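Local coordinates for B12-binding domain-containing protein (Kitasatospora setae, PDB 6WTE), which binds cobalamin and a [4Fe-4S] cluster and, as the radical SAM methylase TsrM, probably transfers methyl groups by a non-radical route, at residues 384-387 against 388-391; 363-366 against 367-371. All blocks are in the same frame, centred on the assembly; numbering follows the deposited sequence. Where two conformers were deposited one is given.

In the fold
Both contacts lie in the radical SAM core, at the ends of two successive helices of its beta/alpha barrel separated by the strand 373-380. Contact 2 (363-371) comes first along the chain and closes helix 357-369 just before that strand begins; contact 1 (384-391) follows the strand and opens helix 387-398. One therefore ends a helix and the other starts the next. Their centres are about 28 Å apart and their nearest atoms about 16 Å, so they do not touch. Contact 2 comes nearer the cluster without touching it: the side chain of Leu-363 is about 12 Å from the [4Fe-4S] cluster and about 9 Å from that of its ligand Glu-273. Contact 1 lies away from the cobalamin and cluster sites.

Contact 1: 384-387 against 388-391; sequences GETP and ETVR
Glu-385 and Thr-389 meet through their polar ends, with OE2 of Glu-385 2.6 Å from OG1 of Thr-389. The same hydroxyl, Thr-389 OG1, is 2.7 Å from Thr-386 O, and its single proton could serve either acceptor. Thr-389 OG1 stands between its own backbone N and carbonyl carbon (chi1 60°), the rotamer that turns it back toward the chain entering the helix. The carboxylate of Glu-385 has further partners: His-336 NE2 is hydrogen-bonded to OE2 and the backbone N of Gly-381 to OE1, so both oxygens of this buried group are engaged.

Backbone bonds and a side-chain cap start the helix. Val-390 N donates to Thr-386 O, and Arg-391 N to Pro-387 O over 3.1 Å. Thr-386 is the N-cap: its OG1 accepts from Thr-389 N at 3.2 Å, with an N-H...O angle of 156°, and Pro-387 follows as the first helical residue. This cap opens helix 387-398 after barrel strand 373-380.

Carbon atoms pack around these bonds. Val-390 CG2 lies 3.5 Å from Glu-385 CG, the two side chains crossing at about a right angle, and Thr-389 CG2 packs 3.4 Å from Thr-386 OG1. Glu-388 runs alongside Thr-386, pointing the same way, with Glu-388 CG 3.2 Å from Thr-386 OG1; its carboxylate goes on to a salt bridge with Arg-338. The guanidinium of Arg-391 has Pro-387 O over one face.

Contact 2: 363-366 against 367-371; sequences LVRL and CRERG
Arg-370 reaches back to Leu-366 at the C-terminal end of helix 357-369, which a Schellman motif closes. Gly-371, with positive phi, is its C-prime residue; its N is hydrogen-bonded to Arg-368 O, and Ile-372 N to Cys-367 O.

Traced outward, Arg-370 keeps close to one carbonyl. Its CB lies 3.7 Å from Leu-366 O, and CG and CD continue past the same oxygen, CD at 3.4 Å. With CG beside the backbone N (chi1 -68°) and the chain extended as far as NE, the guanidinium comes round to the carbonyl that Arg-370 N bonds only weakly. NE forms a salt bridge with Asp-320 of helix 316-325. CZ passes near both Leu-366 O and Leu-366 CD2. NH1 donates to Leu-366 O over 2.8 Å, lying in the carbonyl plane on a lone pair, while Leu-366 CD2 packs 3.7 Å from the same nitrogen, Arg-370 NH1. NH1 also forms a salt bridge with Glu-369 OE1, meeting the anti lone pair of that oxygen; NH2 lies close to Leu-366 CD2 and has a long, weak ion pair with Glu-316.

Glu-369 joins this arginine to a second one. Arg-365 bends at chi3 (60°) to bring its NH1 within 3.0 Å of Glu-369 OE2, forming the salt bridge that completes the three-residue network. On the buried side, Cys-367 SG packs against Leu-363 CD2 at 4.2 Å, and both residues rest on Phe-314 and on Val-330 of strand 327-335. In the Arg-365 salt bridge, OE2 of Glu-369 sits in the guanidinium plane, yet NH1 approaches it from above the carboxylate plane, 35° out of it.

Contact 1: 384-387 against 388-391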
loop_
_atom_site.group_PDB
_atom_site.type_symbol
_atom_site.label_atom_id
_atom_site.label_comp_id
_atom_site.label_asym_id
_atom_site.label_seq_id
_atom_site.Cartn_x
_atom_site.Cartn_y
_atom_site.Cartn_z
ATOM N N GLY A 384 24.593 -4.041 -1.020
ATOM C CA GLY A 384 25.550 -3.573 -2.001
ATOM C C GLY A 384 25.758 -2.071 -2.015
ATOM O O GLY A 384 26.748 -1.599 -2.593
ATOM N N GLU A 385 24.863 -1.311 -1.383
ATOM C CA GLU A 385 24.913 0.139 -1.490
ATOM C C GLU A 385 26.149 0.704 -0.797
ATOM O O GLU A 385 26.456 0.354 0.345
ATOM C CB GLU A 385 23.650 0.765 -0.895
ATOM C CG GLU A 385 23.481 2.214 -1.305
ATOM C CD GLU A 385 22.684 2.366 -2.594
ATOM O OE1 GLU A 385 21.468 2.121 -2.561
ATOM O OE2 GLU A 385 23.277 2.712 -3.639
ATOM N N THR A 386 26.854 1.577 -1.500
ATOM C CA THR A 386 27.966 2.362 -0.987
ATOM C C THR A 386 27.685 3.812 -1.331
ATOM O O THR A 386 26.787 4.105 -2.125
ATOM C CB THR A 386 29.297 1.933 -1.627
ATOM O OG1 THR A 386 29.241 2.225 -3.025
ATOM C CG2 THR A 386 29.561 0.438 -1.424
ATOM N N PRO A 387 28.440 4.755 -0.760
ATOM C CA PRO A 387 28.267 6.153 -1.186
ATOM C C PRO A 387 28.436 6.346 -2.683
ATOM O O PRO A 387 27.720 7.164 -3.270
ATOM C CB PRO A 387 29.343 6.896 -0.384
ATOM C CG PRO A 387 29.512 6.066 0.848
ATOM C CD PRO A 387 29.330 4.646 0.411
ATOM N N GLU A 388 29.327 5.588 -3.330
ATOM C CA GLU A 388 29.534 5.783 -4.762
ATOM C C GLU A 388 28.377 5.225 -5.580
ATOM O O GLU A 388 28.059 5.779 -6.641
ATOM C CB GLU A 388 30.870 5.172 -5.208
ATOM C CG GLU A 388 30.903 3.659 -5.354
ATOM C CD GLU A 388 30.685 3.192 -6.785
ATOM O OE1 GLU A 388 30.963 2.008 -7.073
ATOM O OE2 GLU A 388 30.251 4.008 -7.627
ATOM N N THR A 389 27.720 4.158 -5.108
ATOM C CA THR A 389 26.552 3.657 -5.829
ATOM C C THR A 389 25.382 4.631 -5.718
ATOM O O THR A 389 24.627 4.807 -6.680
ATOM C CB THR A 389 26.145 2.264 -5.331
ATOM O OG1 THR A 389 25.813 2.308 -3.937
ATOM C CG2 THR A 389 27.263 1.245 -5.572
ATOM N N VAL A 390 25.227 5.290 -4.567
ATOM C CA VAL A 390 24.175 6.298 -4.426
ATOM C C VAL A 390 24.426 7.472 -5.368
ATOM O O VAL A 390 23.525 7.906 -6.099
ATOM C CB VAL A 390 24.062 6.769 -2.966
ATOM C CG1 VAL A 390 23.013 7.877 -2.852
ATOM C CG2 VAL A 390 23.694 5.614 -2.064
ATOM N N ARG A 391 25.652 8.008 -5.363
ATOM C CA ARG A 391 25.965 9.151 -6.223
ATOM C C ARG A 391 25.728 8.821 -7.689
ATOM O O ARG A 391 25.180 9.644 -8.439
ATOM C CB ARG A 391 27.416 9.592 -6.026
ATOM C CG ARG A 391 27.733 10.164 -4.670
ATOM C CD ARG A 391 29.094 10.840 -4.675
ATOM N NE ARG A 391 29.608 11.027 -3.321
ATOM C CZ ARG A 391 30.535 10.253 -2.764
ATOM N NH1 ARG A 391 31.056 9.242 -3.449
ATOM N NH2 ARG A 391 30.943 10.495 -1.525
#

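Contact 2: 363-366 against 367-371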
loop_
_atom_site.group_PDB
_atom_site.type_symbol
_atom_site.label_atom_id
_atom_site.label_comp_id
_atom_site.label_asym_id
_atom_site.label_seq_id
_atom_site.Cartn_x
_atom_site.Cartn_y
_atom_site.Cartn_z
ATOM N N LEU A 363 10.642 5.536 -21.024
ATOM C CA LEU A 363 9.397 5.929 -20.374
ATOM C C LEU A 363 9.324 7.438 -20.218
ATOM O O LEU A 363 8.312 8.065 -20.556
ATOM C CB LEU A 363 9.287 5.241 -19.013
ATOM C CG LEU A 363 8.047 5.474 -18.146
ATOM C CD1 LEU A 363 7.930 4.299 -17.194
ATOM C CD2 LEU A 363 8.157 6.755 -17.339
ATOM N N VAL A 364 10.386 8.038 -19.680
ATOM C CA VAL A 364 10.363 9.470 -19.417
ATOM C C VAL A 364 10.262 10.249 -20.723
ATOM O O VAL A 364 9.477 11.201 -20.832
ATOM C CB VAL A 364 11.596 9.880 -18.589
ATOM C CG1 VAL A 364 11.705 11.398 -18.503
ATOM C CG2 VAL A 364 11.517 9.272 -17.192
ATOM N N ARG A 365 11.010 9.828 -21.749
ATOM C CA ARG A 365 10.937 10.513 -23.046
ATOM C C ARG A 365 9.534 10.444 -23.637
ATOM O O ARG A 365 8.980 11.463 -24.072
ATOM C CB ARG A 365 11.938 9.924 -24.037
ATOM C CG ARG A 365 11.690 10.440 -25.453
ATOM C CD ARG A 365 12.708 9.913 -26.462
ATOM N NE ARG A 365 12.708 8.457 -26.565
ATOM C CZ ARG A 365 11.911 7.752 -27.364
ATOM N NH1 ARG A 365 11.018 8.363 -28.139
ATOM N NH2 ARG A 365 12.001 6.427 -27.382
ATOM N N LEU A 366 8.968 9.240 -23.712
ATOM C CA LEU A 366 7.641 9.075 -24.294
ATOM C C LEU A 366 6.604 9.902 -23.545
ATOM O O LEU A 366 5.716 10.504 -24.161
ATOM C CB LEU A 366 7.245 7.595 -24.295
ATOM C CG LEU A 366 8.026 6.654 -25.223
ATOM C CD1 LEU A 366 7.572 5.214 -25.017
ATOM C CD2 LEU A 366 7.887 7.064 -26.694
ATOM N N CYS A 367 6.701 9.948 -22.215
ATOM C CA CYS A 367 5.786 10.792 -21.456
ATOM C C CYS A 367 6.028 12.268 -21.750
ATOM O O CYS A 367 5.073 13.031 -21.938
ATOM C CB CYS A 367 5.926 10.516 -19.968
ATOM S SG CYS A 367 5.269 8.914 -19.445
ATOM N N ARG A 368 7.298 12.683 -21.792
ATOM C CA ARG A 368 7.614 14.072 -22.118
ATOM C C ARG A 368 7.051 14.457 -23.479
ATOM O O ARG A 368 6.443 15.523 -23.633
ATOM C CB ARG A 368 9.128 14.294 -22.089
ATOM C CG ARG A 368 9.529 15.722 -22.446
ATOM C CD ARG A 368 11.035 15.893 -22.573
ATOM N NE ARG A 368 11.574 15.266 -23.777
ATOM C CZ ARG A 368 12.506 14.319 -23.776
ATOM N NH1 ARG A 368 12.933 13.808 -24.922
ATOM N NH2 ARG A 368 13.017 13.889 -22.630
ATOM N N GLU A 369 7.243 13.596 -24.481
ATOM C CA GLU A 369 6.722 13.859 -25.818
ATOM C C GLU A 369 5.211 14.051 -25.832
ATOM O O GLU A 369 4.688 14.705 -26.742
ATOM C CB GLU A 369 7.092 12.711 -26.753
ATOM C CG GLU A 369 8.583 12.566 -27.006
ATOM C CD GLU A 369 8.901 11.321 -27.800
ATOM O OE1 GLU A 369 8.013 10.446 -27.910
ATOM O OE2 GLU A 369 10.034 11.216 -28.313
ATOM N N ARG A 370 4.496 13.500 -24.854
ATOM C CA ARG A 370 3.042 13.553 -24.836
ATOM C C ARG A 370 2.491 14.431 -23.722
ATOM O O ARG A 370 1.285 14.404 -23.473
ATOM C CB ARG A 370 2.467 12.140 -24.722
ATOM C CG ARG A 370 2.708 11.306 -25.969
ATOM C CD ARG A 370 2.779 9.806 -25.691
ATOM N NE ARG A 370 3.098 9.102 -26.930
ATOM C CZ ARG A 370 4.315 9.067 -27.467
ATOM N NH1 ARG A 370 5.321 9.679 -26.859
ATOM N NH2 ARG A 370 4.525 8.429 -28.612
ATOM N N GLY A 371 3.334 15.218 -23.062
ATOM C CA GLY A 371 2.829 16.096 -22.024
ATOM C C GLY A 371 2.340 15.368 -20.796
ATOM O O GLY A 371 1.462 15.872 -20.089
#